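Local coordinates for phosphogluconate dehydrogenase NAD-binding putative C-terminal domain-containing protein (Sinorhizobium meliloti, PDB 4EZB) that is of unknown function but is probably an oxidoreductase with a Rossmann-type nucleotide-binding domain, at residues Pro159-Gly164 with Glu182-Thr187. Numbering follows the deposited sequence.
Sequences PILVAG and EAVGET
Strand 159-163 and the following G164 run parallel to segment 182-187, joined by four backbone hydrogen bonds, the short strand axes inclined at 41° and 4.6 Å apart at closest approach. E182 N donates to I160 O at 2.9 Å. V162 N returns a bond to E182 O. V184 N then binds V162 O at 2.9 Å. G164 N closes the series on G185 O at 3.1 Å.

On one face, L161 and E182 lie side by side and point the same way. L161 CD2 touches E182 CG at 3.3 Å, a tight contact. The same methyl meets V184 CG1 at 3.7 Å, where the two side chains cross at about a right angle. With chi1 -60°, L161 CG sits beside its backbone N, and the end of its side chain comes nearer segment 182-187. L194 of helix 190-218 packs on both L161 and V184. On the other face, V162 CG2 lies 3.6 Å from E182 O, and A183 rests on helix 167-175.

Strand 159-163, helix 167-175 and strand 180-185 form a beta-alpha-beta unit at one edge of the sheet within this chain. Backbone bonds hold the two strands together. The aliphatic part of E182 adds to the apolar packing of L161 and V184, and the E182 carboxylate makes a long, weak ion pair with R224 of the second subunit.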
ATOM      1  N   PRO A 159      -6.133  21.530 -13.397  1.00 40.72           N
ATOM      2  CA  PRO A 159      -6.235  20.302 -14.201  1.00 40.55           C
ATOM      3  C   PRO A 159      -7.641  19.697 -14.092  1.00 41.52           C
ATOM      4  O   PRO A 159      -8.126  19.410 -12.983  1.00 38.60           O
ATOM      5  CB  PRO A 159      -5.176  19.370 -13.582  1.00 39.18           C
ATOM      6  CG  PRO A 159      -4.906  19.927 -12.207  1.00 38.50           C
ATOM      7  CD  PRO A 159      -5.120  21.417 -12.324  1.00 39.34           C
ATOM      8  N   ILE A 160      -8.298  19.563 -15.245  1.00 41.40           N
ATOM      9  CA  ILE A 160      -9.594  18.877 -15.336  1.00 38.13           C
ATOM     10  C   ILE A 160      -9.461  17.668 -16.262  1.00 38.35           C
ATOM     11  O   ILE A 160      -8.889  17.775 -17.339  1.00 38.39           O
ATOM     12  CB  ILE A 160     -10.706  19.846 -15.798  1.00 36.45           C
ATOM     13  CG1 ILE A 160     -10.950  20.891 -14.707  1.00 33.98           C
ATOM     14  CG2 ILE A 160     -11.997  19.090 -16.106  1.00 34.45           C
ATOM     15  CD1 ILE A 160     -11.791  22.094 -15.105  1.00 35.43           C
ATOM     16  N   LEU A 161      -9.933  16.502 -15.810  1.00 35.14           N
ATOM     17  CA  LEU A 161     -10.098  15.361 -16.694  1.00 31.82           C
ATOM     18  C   LEU A 161     -11.537  15.320 -17.223  1.00 30.93           C
ATOM     19  O   LEU A 161     -12.482  15.573 -16.470  1.00 32.03           O
ATOM     20  CB  LEU A 161      -9.752  14.071 -15.954  1.00 32.93           C
ATOM     21  CG  LEU A 161      -8.297  13.956 -15.402  1.00 37.20           C
ATOM     22  CD1 LEU A 161      -8.012  12.567 -14.840  1.00 38.83           C
ATOM     23  CD2 LEU A 161      -7.234  14.325 -16.439  1.00 35.32           C
ATOM     24  N   VAL A 162     -11.694  15.000 -18.502  1.00 30.53           N
ATOM     25  CA  VAL A 162     -13.022  14.846 -19.129  1.00 31.48           C
ATOM     26  C   VAL A 162     -13.165  13.509 -19.884  1.00 33.53           C
ATOM     27  O   VAL A 162     -12.189  12.961 -20.423  1.00 35.76           O
ATOM     28  CB  VAL A 162     -13.390  16.072 -20.009  1.00 32.64           C
ATOM     29  CG1 VAL A 162     -13.726  17.268 -19.130  1.00 32.08           C
ATOM     30  CG2 VAL A 162     -12.243  16.453 -20.944  1.00 33.62           C
ATOM     31  N   ALA A 163     -14.374  12.959 -19.899  1.00 32.21           N
ATOM     32  CA  ALA A 163     -14.651  11.716 -20.610  1.00 32.60           C
ATOM     33  C   ALA A 163     -16.032  11.802 -21.255  1.00 32.44           C
ATOM     34  O   ALA A 163     -16.974  12.289 -20.630  1.00 32.26           O
ATOM     35  CB  ALA A 163     -14.634  10.553 -19.629  1.00 32.56           C
ATOM     36  N   GLY A 164     -16.167  11.273 -22.467  1.00 32.37           N
ATOM     37  CA  GLY A 164     -17.477  11.230 -23.144  1.00 34.55           C
ATOM     38  C   GLY A 164     -17.296  11.319 -24.641  1.00 37.44           C
ATOM     39  O   GLY A 164     -16.180  11.582 -25.119  1.00 34.34           O
ATOM     40  N   GLU A 182      -7.774  17.569 -20.043  1.00 46.23           N
ATOM     41  CA  GLU A 182      -7.422  16.414 -20.877  1.00 45.36           C
ATOM     42  C   GLU A 182      -8.508  15.349 -21.006  1.00 39.63           C
ATOM     43  O   GLU A 182      -9.132  14.947 -20.034  1.00 37.14           O
ATOM     44  CB  GLU A 182      -6.062  15.808 -20.535  1.00 49.88           C
ATOM     45  CG  GLU A 182      -5.771  15.621 -19.071  1.00 55.20           C
ATOM     46  CD  GLU A 182      -4.418  14.975 -18.863  1.00 67.41           C
ATOM     47  OE1 GLU A 182      -4.205  13.855 -19.385  1.00 63.50           O
ATOM     48  OE2 GLU A 182      -3.566  15.593 -18.185  1.00 78.97           O
ATOM     49  N   ALA A 183      -8.751  14.944 -22.238  1.00 39.22           N
ATOM     50  CA  ALA A 183      -9.719  13.900 -22.518  1.00 38.66           C
ATOM     51  C   ALA A 183      -9.077  12.567 -22.182  1.00 36.96           C
ATOM     52  O   ALA A 183      -7.987  12.262 -22.641  1.00 37.08           O
ATOM     53  CB  ALA A 183     -10.156  13.943 -23.977  1.00 38.26           C
ATOM     54  N   VAL A 184      -9.734  11.774 -21.341  1.00 35.91           N
ATOM     55  CA  VAL A 184      -9.114  10.540 -20.873  1.00 35.82           C
ATOM     56  C   VAL A 184      -9.847   9.294 -21.360  1.00 40.41           C
ATOM     57  O   VAL A 184      -9.390   8.165 -21.125  1.00 43.33           O
ATOM     58  CB  VAL A 184      -8.937  10.532 -19.348  1.00 35.15           C
ATOM     59  CG1 VAL A 184      -8.029  11.673 -18.930  1.00 34.46           C
ATOM     60  CG2 VAL A 184     -10.293  10.675 -18.654  1.00 33.73           C
ATOM     61  N   GLY A 185     -10.963   9.501 -22.059  1.00 39.60           N
ATOM     62  CA  GLY A 185     -11.756   8.392 -22.579  1.00 39.10           C
ATOM     63  C   GLY A 185     -13.047   8.860 -23.211  1.00 40.74           C
ATOM     64  O   GLY A 185     -13.445  10.012 -23.049  1.00 39.93           O
ATOM     65  N   GLU A 186     -13.696   7.959 -23.939  1.00 40.49           N
ATOM     66  CA  GLU A 186     -14.919   8.279 -24.641  1.00 43.51           C
ATOM     67  C   GLU A 186     -16.132   7.894 -23.809  1.00 40.35           C
ATOM     68  O   GLU A 186     -17.275   8.202 -24.153  1.00 39.29           O
ATOM     69  CB  GLU A 186     -14.941   7.593 -26.008  1.00 51.47           C
ATOM     70  CG  GLU A 186     -13.832   8.077 -26.929  1.00 63.39           C
ATOM     71  CD  GLU A 186     -13.749   7.284 -28.227  1.00 85.11           C
ATOM     72  OE1 GLU A 186     -14.793   6.763 -28.694  1.00 89.84           O
ATOM     73  OE2 GLU A 186     -12.632   7.185 -28.789  1.00 94.54           O
ATOM     74  N   THR A 187     -15.880   7.275 -22.676  1.00 38.57           N
ATOM     75  CA  THR A 187     -16.975   6.764 -21.864  1.00 41.17           C
ATOM     76  C   THR A 187     -17.157   7.643 -20.625  1.00 42.09           C
ATOM     77  O   THR A 187     -16.220   7.764 -19.837  1.00 40.06           O
ATOM     78  CB  THR A 187     -16.694   5.284 -21.476  1.00 42.04           C
ATOM     79  OG1 THR A 187     -16.381   4.527 -22.654  1.00 43.40           O
ATOM     80  CG2 THR A 187     -17.891   4.666 -20.815  1.00 41.02           C
TER